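Local coordinates for protein titin (Homo sapiens, PDB 2J8H) that serves as a giant elastic protein of muscle, represented here by a rigid pair of immunoglobulin domains from its A-band region, at residues S129-G141 / K171-F184. Numbering follows the deposited sequence.
Sequences SGKPDPVITWQKG and KDAGFYVVCAKNRF
In the second I-set immunoglobulin domain of the tandem, the C strand (135-140) pairs antiparallel with the F strand (174-182), V135, T137 and Q139 forming the hydrogen-bonded pairs with K181, C179 and V177. On the core side, W138 is the tryptophan characteristic of immunoglobulin strand C. With CG anti to its carbonyl carbon (chi1 -76°), its indole lies alongside V178, whose CB sits over the six-membered ring, 3.7 Å from the centroid; Y176 CB meets the ring edge, and NE1 is hydrogen-bonded to T160. Replacing W138 by an alanine is likely to leave V178 without its aromatic partner and open a gap toward strand 159-163. The Y176 ring belongs to the tyrosine corner common in this fold: its OH donates to D172 O, which lies in the plane of the ring. K140, fully extended, runs over a face of that ring, CG 4.0 Å from its centroid, and its NZ donates to A173 O at 3.0 Å, from above the carbonyl plane. A water links NZ, Y176 OH and D172 OD1, the last also held by H150. At the other end N182 ND2 gives P132 O a nearly straight 2.9 Å bond (176°) on a carbonyl lone pair, while OD1 accepts from F184 N in an Asx turn; both amide atoms also bond strand 86-102, at V98 and A100.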
loop_
_atom_site.group_PDB
_atom_site.type_symbol
_atom_site.label_atom_id
_atom_site.label_comp_id
_atom_site.label_asym_id
_atom_site.label_seq_id
_atom_site.Cartn_x
_atom_site.Cartn_y
_atom_site.Cartn_z
ATOM N N SER A 129 -5.457 13.309 -12.018
ATOM C CA SER A 129 -4.047 13.203 -11.683
ATOM C C SER A 129 -3.327 12.589 -12.874
ATOM O O SER A 129 -3.943 11.946 -13.732
ATOM C CB SER A 129 -3.869 12.282 -10.473
ATOM O OG SER A 129 -4.583 12.763 -9.343
ATOM N N GLY A 130 -2.017 12.777 -12.910
ATOM C CA GLY A 130 -1.190 12.112 -13.902
ATOM C C GLY A 130 0.128 12.818 -14.077
ATOM O O GLY A 130 0.164 14.027 -14.212
ATOM N N LYS A 131 1.210 12.064 -14.037
ATOM C CA LYS A 131 2.543 12.599 -14.302
ATOM C C LYS A 131 3.240 11.494 -15.069
ATOM O O LYS A 131 3.398 10.394 -14.536
ATOM C CB LYS A 131 3.305 12.913 -12.999
ATOM C CG LYS A 131 2.729 14.062 -12.167
ATOM C CD LYS A 131 3.072 15.427 -12.737
ATOM C CE LYS A 131 1.996 16.459 -12.382
ATOM N NZ LYS A 131 2.477 17.813 -12.756
ATOM N N PRO A 132 3.636 11.757 -16.325
ATOM C CA PRO A 132 3.499 12.968 -17.104
ATOM C C PRO A 132 2.083 13.485 -17.188
ATOM O O PRO A 132 1.141 12.711 -17.112
ATOM C CB PRO A 132 3.998 12.544 -18.492
ATOM C CG PRO A 132 4.939 11.524 -18.252
ATOM C CD PRO A 132 4.385 10.743 -17.075
ATOM N N ASP A 133 1.935 14.794 -17.337
ATOM C CA ASP A 133 0.617 15.413 -17.416
ATOM C C ASP A 133 -0.160 14.686 -18.509
ATOM O O ASP A 133 0.362 14.478 -19.602
ATOM C CB ASP A 133 0.716 16.915 -17.741
ATOM C CG ASP A 133 1.411 17.736 -16.638
ATOM O OD1 ASP A 133 1.695 17.196 -15.549
ATOM O OD2 ASP A 133 1.670 18.938 -16.856
ATOM N N PRO A 134 -1.386 14.240 -18.199
ATOM C CA PRO A 134 -2.139 13.429 -19.134
ATOM C C PRO A 134 -2.848 14.207 -20.252
ATOM O O PRO A 134 -3.109 15.405 -20.125
ATOM C CB PRO A 134 -3.153 12.741 -18.236
ATOM C CG PRO A 134 -3.406 13.711 -17.189
ATOM C CD PRO A 134 -2.126 14.430 -16.946
ATOM N N VAL A 135 -3.073 13.522 -21.369
ATOM C CA VAL A 135 -3.929 14.027 -22.405
ATOM C C VAL A 135 -5.367 13.829 -21.944
ATOM O O VAL A 135 -5.741 12.748 -21.516
ATOM C CB VAL A 135 -3.721 13.303 -23.716
ATOM C CG1 VAL A 135 -4.737 13.802 -24.741
ATOM C CG2 VAL A 135 -2.267 13.533 -24.233
ATOM N N ILE A 136 -6.149 14.898 -22.024
ATOM C CA ILE A 136 -7.526 14.903 -21.587
ATOM C C ILE A 136 -8.408 14.953 -22.806
ATOM O O ILE A 136 -8.168 15.746 -23.711
ATOM C CB ILE A 136 -7.828 16.144 -20.737
ATOM C CG1 ILE A 136 -7.036 16.115 -19.425
ATOM C CG2 ILE A 136 -9.346 16.310 -20.512
ATOM C CD1 ILE A 136 -7.256 14.897 -18.538
ATOM N N THR A 137 -9.424 14.092 -22.854
ATOM C CA THR A 137 -10.428 14.176 -23.914
ATOM C C THR A 137 -11.820 14.087 -23.347
ATOM O O THR A 137 -12.040 13.448 -22.330
ATOM C CB THR A 137 -10.270 13.078 -24.975
ATOM O OG1 THR A 137 -10.497 11.811 -24.379
ATOM C CG2 THR A 137 -8.901 13.105 -25.605
ATOM N N TRP A 138 -12.763 14.733 -24.020
ATOM C CA TRP A 138 -14.180 14.675 -23.658
ATOM C C TRP A 138 -14.969 14.184 -24.849
ATOM O O TRP A 138 -14.644 14.498 -26.006
ATOM C CB TRP A 138 -14.712 16.062 -23.289
ATOM C CG TRP A 138 -14.346 16.576 -21.978
ATOM C CD1 TRP A 138 -13.232 17.295 -21.652
ATOM C CD2 TRP A 138 -15.113 16.462 -20.785
ATOM N NE1 TRP A 138 -13.265 17.629 -20.328
ATOM C CE2 TRP A 138 -14.418 17.133 -19.776
ATOM C CE3 TRP A 138 -16.344 15.890 -20.484
ATOM C CZ2 TRP A 138 -14.891 17.205 -18.476
ATOM C CZ3 TRP A 138 -16.807 15.971 -19.201
ATOM C CH2 TRP A 138 -16.090 16.622 -18.215
ATOM N N GLN A 139 -16.017 13.416 -24.565
ATOM C CA GLN A 139 -16.923 12.899 -25.584
ATOM C C GLN A 139 -18.358 13.006 -25.079
ATOM O O GLN A 139 -18.594 12.921 -23.880
ATOM C CB GLN A 139 -16.723 11.386 -25.823
ATOM C CG GLN A 139 -15.337 10.883 -26.109
ATOM C CD GLN A 139 -15.143 9.403 -25.659
ATOM O OE1 GLN A 139 -14.066 9.030 -25.150
ATOM N NE2 GLN A 139 -16.199 8.558 -25.843
ATOM N N LYS A 140 -19.314 13.146 -25.993
ATOM C CA LYS A 140 -20.720 12.910 -25.663
ATOM C C LYS A 140 -21.139 11.702 -26.461
ATOM O O LYS A 140 -21.174 11.739 -27.691
ATOM C CB LYS A 140 -21.624 14.085 -25.999
ATOM C CG LYS A 140 -23.016 13.931 -25.417
ATOM C CD LYS A 140 -23.954 15.041 -25.851
ATOM C CE LYS A 140 -25.294 14.898 -25.146
ATOM N NZ LYS A 140 -26.265 15.942 -25.532
ATOM N N GLY A 141 -21.440 10.621 -25.750
ATOM C CA GLY A 141 -21.640 9.339 -26.399
ATOM C C GLY A 141 -20.356 8.961 -27.131
ATOM O O GLY A 141 -19.263 8.903 -26.513
ATOM N N LYS A 171 -31.265 19.583 -25.148
ATOM C CA LYS A 171 -30.527 18.611 -25.931
ATOM C C LYS A 171 -29.167 18.305 -25.343
ATOM O O LYS A 171 -28.533 17.359 -25.776
ATOM C CB LYS A 171 -30.353 19.098 -27.369
ATOM C CG LYS A 171 -29.318 20.200 -27.578
ATOM C CD LYS A 171 -29.422 20.758 -29.002
ATOM C CE LYS A 171 -28.060 21.180 -29.574
ATOM N NZ LYS A 171 -28.144 21.481 -31.060
ATOM N N ASP A 172 -28.706 19.118 -24.394
ATOM C CA ASP A 172 -27.406 18.896 -23.753
ATOM C C ASP A 172 -27.417 17.747 -22.761
ATOM O O ASP A 172 -26.362 17.237 -22.379
ATOM C CB ASP A 172 -26.916 20.176 -23.068
ATOM C CG ASP A 172 -26.453 21.213 -24.062
ATOM O OD1 ASP A 172 -25.841 20.799 -25.067
ATOM O OD2 ASP A 172 -26.682 22.423 -23.842
ATOM N N ALA A 173 -28.608 17.374 -22.315
ATOM C CA ALA A 173 -28.781 16.191 -21.512
ATOM C C ALA A 173 -28.105 15.023 -22.194
ATOM O O ALA A 173 -28.130 14.894 -23.429
ATOM C CB ALA A 173 -30.262 15.897 -21.333
ATOM N N GLY A 174 -27.508 14.157 -21.386
ATOM C CA GLY A 174 -26.899 12.950 -21.906
ATOM C C GLY A 174 -25.698 12.545 -21.095
ATOM O O GLY A 174 -25.534 12.989 -19.968
ATOM N N PHE A 175 -24.866 11.704 -21.691
ATOM C CA PHE A 175 -23.753 11.072 -21.005
ATOM C C PHE A 175 -22.453 11.573 -21.585
ATOM O O PHE A 175 -22.199 11.411 -22.776
ATOM C CB PHE A 175 -23.840 9.557 -21.166
ATOM C CG PHE A 175 -25.050 8.954 -20.523
ATOM C CD1 PHE A 175 -26.211 8.776 -21.247
ATOM C CD2 PHE A 175 -25.030 8.578 -19.193
ATOM C CE1 PHE A 175 -27.349 8.211 -20.655
ATOM C CE2 PHE A 175 -26.152 8.016 -18.591
ATOM C CZ PHE A 175 -27.317 7.835 -19.326
ATOM N N TYR A 176 -21.644 12.214 -20.746
ATOM C CA TYR A 176 -20.388 12.795 -21.187
ATOM C C TYR A 176 -19.265 11.937 -20.612
ATOM O O TYR A 176 -19.316 11.536 -19.450
ATOM C CB TYR A 176 -20.300 14.249 -20.720
ATOM C CG TYR A 176 -21.323 15.137 -21.410
ATOM C CD1 TYR A 176 -22.625 15.248 -20.931
ATOM C CD2 TYR A 176 -21.002 15.815 -22.566
ATOM C CE1 TYR A 176 -23.579 16.022 -21.593
ATOM C CE2 TYR A 176 -21.935 16.613 -23.222
ATOM C CZ TYR A 176 -23.216 16.711 -22.741
ATOM O OH TYR A 176 -24.124 17.496 -23.417
ATOM N N VAL A 177 -18.291 11.611 -21.452
ATOM C CA VAL A 177 -17.185 10.772 -21.065
ATOM C C VAL A 177 -15.917 11.621 -21.065
ATOM O O VAL A 177 -15.615 12.277 -22.051
ATOM C CB VAL A 177 -17.039 9.578 -22.015
ATOM C CG1 VAL A 177 -15.850 8.728 -21.604
ATOM C CG2 VAL A 177 -18.332 8.749 -22.030
ATOM N N VAL A 178 -15.208 11.632 -19.938
ATOM C CA VAL A 178 -13.924 12.326 -19.825
ATOM C C VAL A 178 -12.848 11.257 -19.623
ATOM O O VAL A 178 -13.050 10.265 -18.882
ATOM C CB VAL A 178 -13.913 13.339 -18.672
ATOM C CG1 VAL A 178 -14.294 12.678 -17.364
ATOM C CG2 VAL A 178 -12.540 14.065 -18.587
ATOM N N CYS A 179 -11.728 11.433 -20.310
ATOM C CA CYS A 179 -10.687 10.436 -20.306
ATOM C C CYS A 179 -9.346 11.118 -20.121
ATOM O O CYS A 179 -9.116 12.179 -20.695
ATOM C CB CYS A 179 -10.777 9.659 -21.610
ATOM S SG CYS A 179 -9.558 8.330 -21.849
ATOM N N ALA A 180 -8.489 10.533 -19.279
ATOM C CA ALA A 180 -7.122 10.997 -19.069
ATOM C C ALA A 180 -6.199 9.854 -19.455
ATOM O O ALA A 180 -6.418 8.718 -19.025
ATOM C CB ALA A 180 -6.904 11.403 -17.604
ATOM N N LYS A 181 -5.178 10.156 -20.260
ATOM C CA LYS A 181 -4.192 9.179 -20.721
ATOM C C LYS A 181 -2.778 9.709 -20.520
ATOM O O LYS A 181 -2.476 10.845 -20.894
ATOM C CB LYS A 181 -4.322 8.903 -22.230
ATOM C CG LYS A 181 -5.678 8.465 -22.732
ATOM C CD LYS A 181 -5.895 8.881 -24.216
ATOM C CE LYS A 181 -7.242 8.361 -24.771
ATOM N NZ LYS A 181 -8.465 9.001 -24.193
ATOM N N ASN A 182 -1.910 8.879 -19.957
ATOM C CA ASN A 182 -0.469 9.071 -20.104
ATOM C C ASN A 182 0.197 7.724 -20.256
ATOM O O ASN A 182 -0.489 6.710 -20.448
ATOM C CB ASN A 182 0.124 9.916 -18.955
ATOM C CG ASN A 182 0.069 9.243 -17.606
ATOM O OD1 ASN A 182 -0.272 8.066 -17.473
ATOM N ND2 ASN A 182 0.411 10.007 -16.573
ATOM N N ARG A 183 1.526 7.703 -20.177
ATOM C CA ARG A 183 2.273 6.480 -20.390
ATOM C C ARG A 183 2.014 5.405 -19.344
ATOM O O ARG A 183 2.303 4.247 -19.589
ATOM C CB ARG A 183 3.793 6.783 -20.489
ATOM C CG ARG A 183 4.428 7.306 -19.181
ATOM C CD ARG A 183 5.922 7.527 -19.329
ATOM N NE ARG A 183 6.228 8.554 -20.330
ATOM C CZ ARG A 183 7.443 9.044 -20.553
ATOM N NH1 ARG A 183 8.490 8.607 -19.845
ATOM N NH2 ARG A 183 7.622 9.975 -21.493
ATOM N N PHE A 184 1.477 5.772 -18.189
ATOM C CA PHE A 184 1.260 4.815 -17.124
ATOM C C PHE A 184 -0.177 4.326 -17.060
ATOM O O PHE A 184 -0.532 3.559 -16.159
ATOM C CB PHE A 184 1.707 5.413 -15.783
ATOM C CG PHE A 184 3.166 5.793 -15.775
ATOM C CD1 PHE A 184 4.144 4.813 -15.877
ATOM C CD2 PHE A 184 3.553 7.115 -15.734
ATOM C CE1 PHE A 184 5.494 5.143 -15.899
ATOM C CE2 PHE A 184 4.901 7.444 -15.757
ATOM C CZ PHE A 184 5.864 6.454 -15.841
HETATM O O HOH W 1 -7.550 11.417 -23.074
HETATM O O HOH W 2 -13.311 11.145 -23.810
HETATM O O HOH W 3 -24.982 18.435 -26.235
#